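Local coordinates for protein phosphoribosylaminoimidazole-succinocarboxamide synthase (Thermotoga maritima, PDB 1KUT) that catalyses the ATP-dependent joining of L-aspartate to 5-amino-1-(5-phosphoribosyl)imidazole-4-carboxylate to give SAICAR in de novo purine biosynthesis, at residues B[51-56]-B[153-158]; B[159-164]-B[225-230]; B[169-174]-B[181-186]; B[18-23]-B[69-74]. All coordinates share one frame; numbering follows the deposited sequence.

Contact 1: residues B[51-56]-B[153-158]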
# COMPACT_ATOMS: atom_id res chain seq x y z
N MSE B 51 -10.01 -25.75 6.22
CA MSE B 51 -11.14 -25.26 5.40
C MSE B 51 -12.48 -25.91 5.72
O MSE B 51 -13.53 -25.28 5.57
CB MSE B 51 -10.84 -25.43 3.92
CG MSE B 51 -9.70 -24.58 3.44
SE MSE B 51 -9.83 -24.40 1.53
CE MSE B 51 -9.51 -26.19 0.97
N LYS B 52 -12.43 -27.18 6.12
CA LYS B 52 -13.64 -27.92 6.50
C LYS B 52 -14.19 -27.23 7.76
O LYS B 52 -15.38 -26.94 7.87
CB LYS B 52 -13.27 -29.37 6.81
CG LYS B 52 -14.46 -30.28 7.12
CD LYS B 52 -15.36 -30.45 5.90
CE LYS B 52 -16.53 -31.38 6.19
NZ LYS B 52 -17.58 -31.29 5.13
N TYR B 53 -13.30 -26.97 8.71
CA TYR B 53 -13.65 -26.30 9.96
C TYR B 53 -14.31 -24.95 9.69
O TYR B 53 -15.29 -24.58 10.34
CB TYR B 53 -12.38 -26.09 10.78
CG TYR B 53 -12.51 -25.15 11.96
CD1 TYR B 53 -13.15 -25.54 13.13
CD2 TYR B 53 -11.94 -23.87 11.91
CE1 TYR B 53 -13.22 -24.68 14.25
CE2 TYR B 53 -12.00 -23.01 13.00
CZ TYR B 53 -12.64 -23.42 14.17
OH TYR B 53 -12.68 -22.56 15.25
N LEU B 54 -13.74 -24.21 8.75
CA LEU B 54 -14.22 -22.90 8.34
C LEU B 54 -15.60 -22.97 7.66
O LEU B 54 -16.50 -22.19 7.98
CB LEU B 54 -13.21 -22.28 7.38
CG LEU B 54 -12.14 -21.28 7.86
CD1 LEU B 54 -11.72 -21.59 9.28
CD2 LEU B 54 -10.95 -21.33 6.89
N SER B 55 -15.73 -23.90 6.71
CA SER B 55 -16.97 -24.07 5.95
C SER B 55 -18.17 -24.50 6.80
O SER B 55 -19.28 -24.03 6.58
CB SER B 55 -16.76 -25.09 4.83
OG SER B 55 -15.77 -24.64 3.92
N GLU B 56 -17.96 -25.40 7.76
CA GLU B 56 -19.11 -25.77 8.57
C GLU B 56 -19.52 -24.59 9.42
O GLU B 56 -20.54 -24.63 10.09
CB GLU B 56 -18.81 -27.01 9.43
CG GLU B 56 -17.38 -27.22 9.81
CD GLU B 56 -17.17 -28.52 10.58
OE1 GLU B 56 -17.60 -29.59 10.07
OE2 GLU B 56 -16.58 -28.47 11.68
N LEU B 153 -9.77 -14.73 12.71
CA LEU B 153 -10.16 -14.90 14.10
C LEU B 153 -10.63 -16.34 14.37
O LEU B 153 -10.27 -16.94 15.38
CB LEU B 153 -11.25 -13.88 14.46
CG LEU B 153 -10.79 -12.54 15.06
CD1 LEU B 153 -9.27 -12.32 14.87
CD2 LEU B 153 -11.59 -11.41 14.43
N ALA B 154 -11.42 -16.89 13.46
CA ALA B 154 -11.89 -18.27 13.62
C ALA B 154 -10.71 -19.22 13.73
O ALA B 154 -10.72 -20.14 14.55
CB ALA B 154 -12.75 -18.67 12.44
N LEU B 155 -9.69 -18.99 12.90
CA LEU B 155 -8.49 -19.83 12.90
C LEU B 155 -7.65 -19.59 14.13
O LEU B 155 -7.02 -20.50 14.68
CB LEU B 155 -7.64 -19.57 11.64
CG LEU B 155 -8.15 -20.16 10.34
CD1 LEU B 155 -7.16 -19.87 9.21
CD2 LEU B 155 -8.33 -21.67 10.52
N LYS B 156 -7.64 -18.34 14.58
CA LYS B 156 -6.90 -17.97 15.77
C LYS B 156 -7.44 -18.73 16.99
O LYS B 156 -6.68 -19.20 17.83
CB LYS B 156 -7.02 -16.46 16.00
CG LYS B 156 -6.65 -16.04 17.42
CD LYS B 156 -7.03 -14.59 17.71
CE LYS B 156 -6.85 -14.28 19.18
NZ LYS B 156 -7.63 -15.27 20.00
N GLU B 157 -8.76 -18.83 17.08
CA GLU B 157 -9.39 -19.53 18.20
C GLU B 157 -9.16 -21.03 18.10
O GLU B 157 -9.12 -21.75 19.10
CB GLU B 157 -10.89 -19.21 18.22
CG GLU B 157 -11.16 -17.72 18.25
CD GLU B 157 -12.56 -17.36 17.77
OE1 GLU B 157 -12.96 -17.87 16.70
OE2 GLU B 157 -13.24 -16.56 18.45
N PHE B 158 -9.00 -21.48 16.86
CA PHE B 158 -8.75 -22.88 16.57
C PHE B 158 -7.42 -23.33 17.17
O PHE B 158 -7.38 -24.24 18.00
CB PHE B 158 -8.72 -23.08 15.06
CG PHE B 158 -8.55 -24.50 14.65
CD1 PHE B 158 -9.64 -25.37 14.68
CD2 PHE B 158 -7.31 -24.99 14.26
CE1 PHE B 158 -9.49 -26.71 14.32
CE2 PHE B 158 -7.14 -26.32 13.91
CZ PHE B 158 -8.24 -27.19 13.93
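Y53 and F158 form a tilted T-shaped (edge-to-face) aromatic pair where helix 39-55 packs against helix 138-160, the axes of the two short segments passing 10.7 Å apart with their directions at 119°. The edge of F158 is turned toward the face of Y53. Its CD1 sits over the centre of the tyrosine ring, 3.6 Å from CZ of Y53, with the ring planes at 54°. With CG set anti to the backbone N (chi1 167°), the Y53 ring extends to the other helix and brings its hydroxyl to the backbone there: Y53 OH donates to A154 O at 3.2 Å. That carbonyl also takes the helical bond from F158 N, the two donors arriving from opposite faces of its plane, so the phenol adds its bond without displacing the helical one. Ring contact and hydroxyl bond together should restrain rotation of the tyrosine. Beside the rings, the side chain of L54 completes the buried interface, crossing that of L155 at about a right angle. L155 also packs on L50 and reaches I169 and Y171, so helix 138-160 packs on strand 164-175 here. Where the leucines cross, CD1 of L54 lies 3.6 Å from CD2 of L155.

Contact 2: residues B[159-164]-B[225-230]; sequences FERANF and RSLNSQ
F159 O is gripped by two backbone amides, A162 N at 2.9 Å and F164 N at 3.1 Å. The bond from F164 N, together with that from N163 N to E160 O at 2.8 Å, defines a Schellman motif that ends helix 138-160, with N163 at positive phi as the C-prime residue. The turn presents R161 and A162 to the last residues of the chain, where L227 buries the largest share of the surface. Its isobutyl group enters between them: CD2 lies 3.7 Å from CB of R161, alongside the root of that long chain, and 4.1 Å from CB of A162. Farther out, R161 runs extended from CG to NE, past the end of the C-terminal helix. Q230, bent at chi2 (82°), brings its amide oxygen over one face of the guanidinium. R161 NH1 and Q230 OE1 are 3.2 Å apart, but the angle is too poor for a hydrogen bond, and the two planes stand at 81°; it remains a polar contact between two exposed side chains. Apolar packing therefore does most of the joining. F159 packs on L223 and C224 of helix 214-229 and on L194 of strand 192-196, while R161 also touches Y53 and R225 pairs with E45, both of helix 39-55.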
# COMPACT_ATOMS: atom_id res chain seq x y z
N PHE B 159 -6.33 -22.69 16.75
CA PHE B 159 -4.99 -23.03 17.23
C PHE B 159 -4.81 -22.70 18.70
O PHE B 159 -3.93 -23.23 19.37
CB PHE B 159 -3.93 -22.27 16.43
CG PHE B 159 -3.89 -22.66 14.99
CD1 PHE B 159 -3.53 -23.95 14.61
CD2 PHE B 159 -4.24 -21.74 14.00
CE1 PHE B 159 -3.53 -24.32 13.27
CE2 PHE B 159 -4.23 -22.10 12.66
CZ PHE B 159 -3.87 -23.40 12.29
N GLU B 160 -5.67 -21.81 19.18
CA GLU B 160 -5.66 -21.37 20.56
C GLU B 160 -5.86 -22.58 21.48
O GLU B 160 -5.21 -22.71 22.52
CB GLU B 160 -6.79 -20.36 20.74
CG GLU B 160 -6.75 -19.54 22.01
CD GLU B 160 -7.77 -18.41 22.00
OE1 GLU B 160 -8.99 -18.69 21.98
OE2 GLU B 160 -7.33 -17.23 22.01
N ARG B 161 -6.74 -23.49 21.07
CA ARG B 161 -7.01 -24.68 21.87
C ARG B 161 -5.74 -25.47 22.14
O ARG B 161 -5.67 -26.22 23.11
CB ARG B 161 -8.00 -25.59 21.15
CG ARG B 161 -9.36 -25.02 20.87
CD ARG B 161 -10.19 -26.10 20.20
NE ARG B 161 -11.35 -25.59 19.48
CZ ARG B 161 -12.08 -26.33 18.65
NH1 ARG B 161 -11.76 -27.60 18.43
NH2 ARG B 161 -13.12 -25.79 18.01
N ALA B 162 -4.73 -25.31 21.28
CA ALA B 162 -3.46 -26.01 21.41
C ALA B 162 -2.34 -25.12 21.94
O ALA B 162 -1.17 -25.51 21.94
CB ALA B 162 -3.06 -26.58 20.06
N ASN B 163 -2.71 -23.93 22.40
CA ASN B 163 -1.74 -22.97 22.91
C ASN B 163 -0.70 -22.58 21.87
O ASN B 163 0.50 -22.47 22.15
CB ASN B 163 -1.06 -23.50 24.17
CG ASN B 163 -1.97 -23.47 25.38
OD1 ASN B 163 -2.70 -24.43 25.64
ND2 ASN B 163 -1.94 -22.36 26.11
N PHE B 164 -1.18 -22.41 20.64
CA PHE B 164 -0.33 -21.97 19.55
C PHE B 164 -0.94 -20.66 19.13
O PHE B 164 -2.16 -20.53 19.14
CB PHE B 164 -0.36 -22.95 18.38
CG PHE B 164 0.62 -24.06 18.51
CD1 PHE B 164 0.24 -25.30 19.02
CD2 PHE B 164 1.95 -23.87 18.12
CE1 PHE B 164 1.17 -26.33 19.15
CE2 PHE B 164 2.88 -24.89 18.24
CZ PHE B 164 2.49 -26.13 18.76
N ARG B 225 -4.93 -32.37 13.14
CA ARG B 225 -5.63 -33.65 13.27
C ARG B 225 -6.18 -33.78 14.69
O ARG B 225 -7.34 -34.15 14.91
CB ARG B 225 -4.68 -34.81 12.99
CG ARG B 225 -4.37 -35.02 11.51
CD ARG B 225 -3.37 -36.15 11.31
NE ARG B 225 -3.19 -36.49 9.90
CZ ARG B 225 -2.27 -37.34 9.46
NH1 ARG B 225 -1.45 -37.94 10.31
NH2 ARG B 225 -2.18 -37.62 8.16
N SER B 226 -5.32 -33.46 15.66
CA SER B 226 -5.69 -33.55 17.07
C SER B 226 -6.92 -32.72 17.43
O SER B 226 -7.90 -33.24 17.97
CB SER B 226 -4.51 -33.10 17.94
OG SER B 226 -4.73 -33.46 19.28
N LEU B 227 -6.85 -31.43 17.11
CA LEU B 227 -7.96 -30.52 17.39
C LEU B 227 -9.19 -30.93 16.59
O LEU B 227 -10.33 -30.72 17.03
CB LEU B 227 -7.55 -29.10 17.00
CG LEU B 227 -6.26 -28.64 17.69
CD1 LEU B 227 -5.73 -27.38 17.03
CD2 LEU B 227 -6.56 -28.41 19.16
N ASN B 228 -8.96 -31.55 15.44
CA ASN B 228 -10.03 -31.99 14.57
C ASN B 228 -10.84 -33.16 15.14
O ASN B 228 -12.05 -33.27 14.89
CB ASN B 228 -9.44 -32.38 13.21
CG ASN B 228 -10.48 -32.50 12.13
OD1 ASN B 228 -11.33 -31.63 11.99
ND2 ASN B 228 -10.40 -33.57 11.34
N SER B 229 -10.18 -34.02 15.90
CA SER B 229 -10.85 -35.18 16.46
C SER B 229 -11.64 -34.92 17.74
O SER B 229 -12.42 -35.78 18.17
CB SER B 229 -9.84 -36.31 16.70
OG SER B 229 -9.31 -36.75 15.46
N GLN B 230 -11.46 -33.75 18.34
CA GLN B 230 -12.18 -33.42 19.57
C GLN B 230 -13.63 -33.05 19.24
O GLN B 230 -14.53 -33.52 19.97
CB GLN B 230 -11.48 -32.26 20.31
CG GLN B 230 -11.93 -30.86 19.92
CD GLN B 230 -13.21 -30.41 20.62
OE1 GLN B 230 -13.67 -29.28 20.44
NE2 GLN B 230 -13.78 -31.30 21.44
OXT GLN B 230 -13.85 -32.31 18.25

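Contact 3: residues B[169-174]-B[181-186]; sequences IKYEFG and VVLGDE
F173 and L183 face each other as an antiparallel non-hydrogen-bonded pair in the hairpin of strands 164-175 and 181-183. The next pair, G174 with V182, is closed by two bonds, G174 N to V182 O at 2.8 Å and V182 N to G174 O at 2.7 Å. Beyond the bridges G184 N donates to E172 O, also at 2.7 Å, extending the pairing to where the strands part. On the side of F173 and L183, the leucine's CD1 lies over one face of the F173 ring, offset toward its rim, and comes within 3.5 Å of CD1 of Y171; CG1 of V181 adjoins F173 CD2. This apolar patch is backed by helix 138-160, where A147 meets F173 and T152 is hydrogen-bonded to the hydroxyl of Y171.

Past the pairing lies a charged cluster. K170, bent at chi2 and chi3, makes a hydrogen-bonded salt bridge from NZ to E172 OE2 at 3.1 Å, met from above the carboxylate plane, and a longer salt bridge from NZ to D185 OD2 at 3.6 Å. Those carboxylates are stacked with their planes only 21° apart, E172 OE1 lying 3.8 Å from D185 OD1. Water fills the opening fork: one molecule bridges K170 O and E186 O, and another lies within hydrogen-bonding distance of K170 O and D185 OD2. Outside the segments, K116 makes a salt bridge to E172 OE2, and K8 pairs with E186 OE1. The adjacent acids would probably repel each other, and K170, shared between them, with K116 on E172, probably offsets this.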
# COMPACT_ATOMS: atom_id res chain seq x y z
N ILE B 169 -1.29 -14.46 8.42
CA ILE B 169 -1.67 -15.46 7.44
C ILE B 169 -2.05 -14.73 6.16
O ILE B 169 -2.51 -13.60 6.22
CB ILE B 169 -2.87 -16.28 8.01
CG1 ILE B 169 -3.37 -17.30 6.99
CG2 ILE B 169 -4.01 -15.34 8.40
CD1 ILE B 169 -4.27 -18.31 7.59
N LYS B 170 -1.82 -15.37 5.02
CA LYS B 170 -2.17 -14.77 3.73
C LYS B 170 -3.29 -15.58 3.06
O LYS B 170 -3.27 -16.81 3.09
CB LYS B 170 -0.94 -14.77 2.81
CG LYS B 170 -1.26 -14.24 1.41
CD LYS B 170 -0.48 -14.98 0.34
CE LYS B 170 -0.76 -16.49 0.36
NZ LYS B 170 -0.52 -17.13 -0.97
N TYR B 171 -4.25 -14.88 2.47
CA TYR B 171 -5.37 -15.52 1.77
C TYR B 171 -5.43 -15.09 0.31
O TYR B 171 -4.72 -14.17 -0.13
CB TYR B 171 -6.71 -15.14 2.40
CG TYR B 171 -6.82 -15.44 3.89
CD1 TYR B 171 -6.93 -16.75 4.35
CD2 TYR B 171 -6.82 -14.41 4.83
CE1 TYR B 171 -7.02 -17.02 5.71
CE2 TYR B 171 -6.92 -14.67 6.19
CZ TYR B 171 -7.02 -15.97 6.62
OH TYR B 171 -7.16 -16.23 7.95
N GLU B 172 -6.29 -15.77 -0.44
CA GLU B 172 -6.56 -15.50 -1.85
C GLU B 172 -8.02 -15.88 -2.05
O GLU B 172 -8.46 -16.95 -1.64
CB GLU B 172 -5.63 -16.30 -2.77
CG GLU B 172 -4.24 -15.66 -2.92
CD GLU B 172 -3.30 -16.45 -3.83
OE1 GLU B 172 -3.79 -17.08 -4.80
OE2 GLU B 172 -2.07 -16.42 -3.59
N PHE B 173 -8.78 -14.96 -2.65
CA PHE B 173 -10.20 -15.16 -2.88
C PHE B 173 -10.57 -15.17 -4.36
O PHE B 173 -9.79 -14.72 -5.22
CB PHE B 173 -11.02 -14.07 -2.21
CG PHE B 173 -10.91 -14.05 -0.70
CD1 PHE B 173 -9.82 -13.45 -0.08
CD2 PHE B 173 -11.93 -14.58 0.08
CE1 PHE B 173 -9.73 -13.37 1.30
CE2 PHE B 173 -11.86 -14.51 1.46
CZ PHE B 173 -10.75 -13.89 2.08
N GLY B 174 -11.77 -15.67 -4.63
CA GLY B 174 -12.26 -15.74 -6.00
C GLY B 174 -13.77 -15.67 -6.01
O GLY B 174 -14.41 -15.61 -4.96
N VAL B 181 -17.84 -14.21 -3.08
CA VAL B 181 -16.42 -14.15 -2.77
C VAL B 181 -16.17 -15.46 -2.01
O VAL B 181 -16.89 -15.80 -1.06
CB VAL B 181 -16.09 -12.90 -1.88
CG1 VAL B 181 -14.68 -13.00 -1.31
CG2 VAL B 181 -16.20 -11.64 -2.73
N VAL B 182 -15.18 -16.22 -2.47
CA VAL B 182 -14.85 -17.52 -1.88
C VAL B 182 -13.35 -17.64 -1.63
O VAL B 182 -12.54 -17.18 -2.45
CB VAL B 182 -15.27 -18.66 -2.82
CG1 VAL B 182 -15.01 -20.01 -2.17
CG2 VAL B 182 -16.75 -18.51 -3.18
N LEU B 183 -12.99 -18.25 -0.51
CA LEU B 183 -11.59 -18.46 -0.16
C LEU B 183 -11.03 -19.56 -1.05
O LEU B 183 -11.56 -20.66 -1.11
CB LEU B 183 -11.47 -18.90 1.31
CG LEU B 183 -10.02 -19.13 1.77
CD1 LEU B 183 -9.35 -17.78 2.04
CD2 LEU B 183 -9.98 -20.00 3.01
N GLY B 184 -9.97 -19.24 -1.78
CA GLY B 184 -9.36 -20.23 -2.64
C GLY B 184 -8.02 -20.61 -2.04
O GLY B 184 -7.86 -20.64 -0.81
N ASP B 185 -7.06 -20.89 -2.91
CA ASP B 185 -5.71 -21.26 -2.53
C ASP B 185 -5.62 -22.32 -1.45
O ASP B 185 -6.27 -23.35 -1.54
CB ASP B 185 -4.92 -20.02 -2.11
CG ASP B 185 -3.43 -20.19 -2.35
OD1 ASP B 185 -3.05 -20.53 -3.49
OD2 ASP B 185 -2.63 -19.99 -1.41
N GLU B 186 -4.81 -22.08 -0.42
CA GLU B 186 -4.63 -23.07 0.64
C GLU B 186 -4.51 -22.45 2.04
O GLU B 186 -4.70 -21.24 2.23
CB GLU B 186 -3.38 -23.90 0.34
CG GLU B 186 -2.04 -23.13 0.48
CD GLU B 186 -0.81 -23.99 0.17
OE1 GLU B 186 -0.46 -24.16 -1.03
OE2 GLU B 186 -0.19 -24.52 1.12
O HOH W 1 -4.00 -19.32 4.21
O HOH W 2 -3.27 -18.19 0.42
O HOH W 3 -6.13 -19.05 0.72

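Contact 4: residues B[18-23]-B[69-74]; sequences LLEFKD and PRTLKV
L19 and L72 form the hydrogen-bonded pair at the middle of an antiparallel strand pairing, 16-21 with 71-74, in the five-stranded sheet of the N-terminal part of the chain. L19 N gives to L72 O at 2.9 Å and L72 N returns to L19 O at 2.8 Å. At the end of the pairing F21 N donates to R70 O at 2.7 Å. The side chain of R70 reaches on past the end of strand 16-21, its guanidinium lying with one face over the backbone of F21 and K22. It grips E20 side-on, with NE at 3.0 Å and NH2 at 3.1 Å, both bonds bent and sharing the single oxygen OE1, which meets NE with its anti lone pair and NH2 from above the carboxylate plane. NH2 also donates to a water, so this nitrogen has two acceptors. The remaining nitrogen, NH1, makes a salt bridge to D23 OD2 at 3.1 Å, with the two flat groups almost perpendicular (86°). D23 OD2 is in turn held by G40 N, and K22 turns away to E4. On the face of L19 and L72, away from E20, L72 packs on T47 and M51 of helix 39-55; F21 meets C43 and A44 of the same helix. Between them, CE1 of F21 touches CD2 of L72 at 4.0 Å.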
# COMPACT_ATOMS: atom_id res chain seq x y z
N LEU B 18 -9.43 -29.82 -9.80
CA LEU B 18 -8.57 -30.59 -8.91
C LEU B 18 -7.35 -29.73 -8.59
O LEU B 18 -6.82 -29.03 -9.45
CB LEU B 18 -8.12 -31.91 -9.57
CG LEU B 18 -9.13 -33.05 -9.72
CD1 LEU B 18 -8.42 -34.24 -10.35
CD2 LEU B 18 -9.70 -33.44 -8.35
N LEU B 19 -6.92 -29.77 -7.34
CA LEU B 19 -5.78 -28.99 -6.91
C LEU B 19 -4.77 -29.95 -6.30
O LEU B 19 -4.98 -30.50 -5.20
CB LEU B 19 -6.22 -27.94 -5.90
CG LEU B 19 -5.16 -26.99 -5.32
CD1 LEU B 19 -4.47 -26.22 -6.43
CD2 LEU B 19 -5.86 -26.01 -4.36
N GLU B 20 -3.68 -30.18 -7.02
CA GLU B 20 -2.65 -31.08 -6.54
C GLU B 20 -1.51 -30.32 -5.90
O GLU B 20 -0.93 -29.42 -6.50
CB GLU B 20 -2.09 -31.93 -7.66
CG GLU B 20 -0.97 -32.83 -7.21
CD GLU B 20 -0.42 -33.67 -8.32
OE1 GLU B 20 0.55 -34.43 -8.08
OE2 GLU B 20 -0.96 -33.58 -9.45
N PHE B 21 -1.18 -30.69 -4.68
CA PHE B 21 -0.11 -30.02 -3.98
C PHE B 21 1.23 -30.66 -4.31
O PHE B 21 1.38 -31.87 -4.24
CB PHE B 21 -0.38 -30.06 -2.47
CG PHE B 21 -1.48 -29.12 -2.03
CD1 PHE B 21 -2.76 -29.22 -2.56
CD2 PHE B 21 -1.22 -28.13 -1.09
CE1 PHE B 21 -3.76 -28.35 -2.17
CE2 PHE B 21 -2.23 -27.25 -0.69
CZ PHE B 21 -3.50 -27.36 -1.24
N LYS B 22 2.20 -29.83 -4.70
CA LYS B 22 3.53 -30.31 -5.03
C LYS B 22 4.40 -30.34 -3.77
O LYS B 22 3.95 -29.92 -2.71
CB LYS B 22 4.18 -29.41 -6.09
CG LYS B 22 3.55 -29.53 -7.48
CD LYS B 22 4.32 -28.73 -8.53
CE LYS B 22 4.17 -27.23 -8.33
NZ LYS B 22 4.92 -26.44 -9.37
N ASP B 23 5.63 -30.82 -3.90
CA ASP B 23 6.54 -30.91 -2.76
C ASP B 23 7.61 -29.82 -2.74
O ASP B 23 8.52 -29.86 -1.91
CB ASP B 23 7.21 -32.28 -2.75
CG ASP B 23 6.22 -33.42 -2.70
OD1 ASP B 23 6.58 -34.54 -3.10
OD2 ASP B 23 5.08 -33.21 -2.25
N PRO B 69 -3.35 -38.65 -1.60
CA PRO B 69 -2.56 -37.97 -0.57
C PRO B 69 -2.38 -36.45 -0.66
O PRO B 69 -2.33 -35.77 0.37
CB PRO B 69 -1.22 -38.69 -0.66
CG PRO B 69 -1.10 -38.90 -2.17
CD PRO B 69 -2.48 -39.43 -2.51
N ARG B 70 -2.31 -35.90 -1.87
CA ARG B 70 -2.06 -34.47 -2.04
C ARG B 70 -2.97 -33.73 -3.01
O ARG B 70 -2.55 -32.74 -3.64
CB ARG B 70 -0.60 -34.28 -2.48
CG ARG B 70 -0.26 -34.96 -3.82
CD ARG B 70 1.28 -35.04 -4.03
NE ARG B 70 1.70 -34.51 -5.33
CZ ARG B 70 2.97 -34.25 -5.66
NH1 ARG B 70 3.95 -34.47 -4.79
NH2 ARG B 70 3.28 -33.76 -6.86
N THR B 71 -4.21 -34.19 -3.11
CA THR B 71 -5.18 -33.58 -4.01
C THR B 71 -6.45 -33.09 -3.32
O THR B 71 -6.96 -33.73 -2.40
CB THR B 71 -5.59 -34.59 -5.11
OG1 THR B 71 -4.47 -34.81 -5.97
CG2 THR B 71 -6.77 -34.07 -5.93
N LEU B 72 -6.97 -31.96 -3.78
CA LEU B 72 -8.19 -31.40 -3.22
C LEU B 72 -9.22 -31.21 -4.33
O LEU B 72 -8.91 -30.63 -5.38
CB LEU B 72 -7.91 -30.04 -2.58
CG LEU B 72 -8.00 -29.90 -1.06
CD1 LEU B 72 -7.24 -31.00 -0.38
CD2 LEU B 72 -7.46 -28.54 -0.66
N LYS B 73 -10.43 -31.71 -4.12
CA LYS B 73 -11.44 -31.50 -5.13
C LYS B 73 -12.04 -30.15 -4.77
O LYS B 73 -12.60 -29.96 -3.68
CB LYS B 73 -12.50 -32.60 -5.07
CG LYS B 73 -13.54 -32.53 -6.17
CD LYS B 73 -14.56 -33.63 -5.93
CE LYS B 73 -15.94 -33.29 -6.48
NZ LYS B 73 -16.97 -34.24 -5.90
N VAL B 74 -11.91 -29.19 -5.68
CA VAL B 74 -12.40 -27.85 -5.43
C VAL B 74 -13.40 -27.39 -6.48
O VAL B 74 -13.48 -27.96 -7.56
CB VAL B 74 -11.25 -26.84 -5.40
CG1 VAL B 74 -10.31 -27.16 -4.25
CG2 VAL B 74 -10.49 -26.87 -6.72
O HOH W 4 5.71 -32.57 -6.91

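Helix 39-55 and helix 138-160 tie the four contacts together. Contacts 1 and 2 share helix 138-160 and touch, F158 CE2 meeting L227 CD1; contact 1 is buried, whereas contact 2 is a surface closure in which a leucine does most of the packing. Contacts 3 and 4 are both antiparallel strand pairs carrying salt-bridge networks. Contact 3 is more deeply buried, its acids probably offset by lysines, with waters bridging the backbone, while the partly exposed contact 4 centres on one arginine. They meet where E186 OE1 approaches F21 CE2. Contact 1 touches both strand contacts, L54 CD2 packing on L183 CD2 of contact 3; contact 2 touches neither.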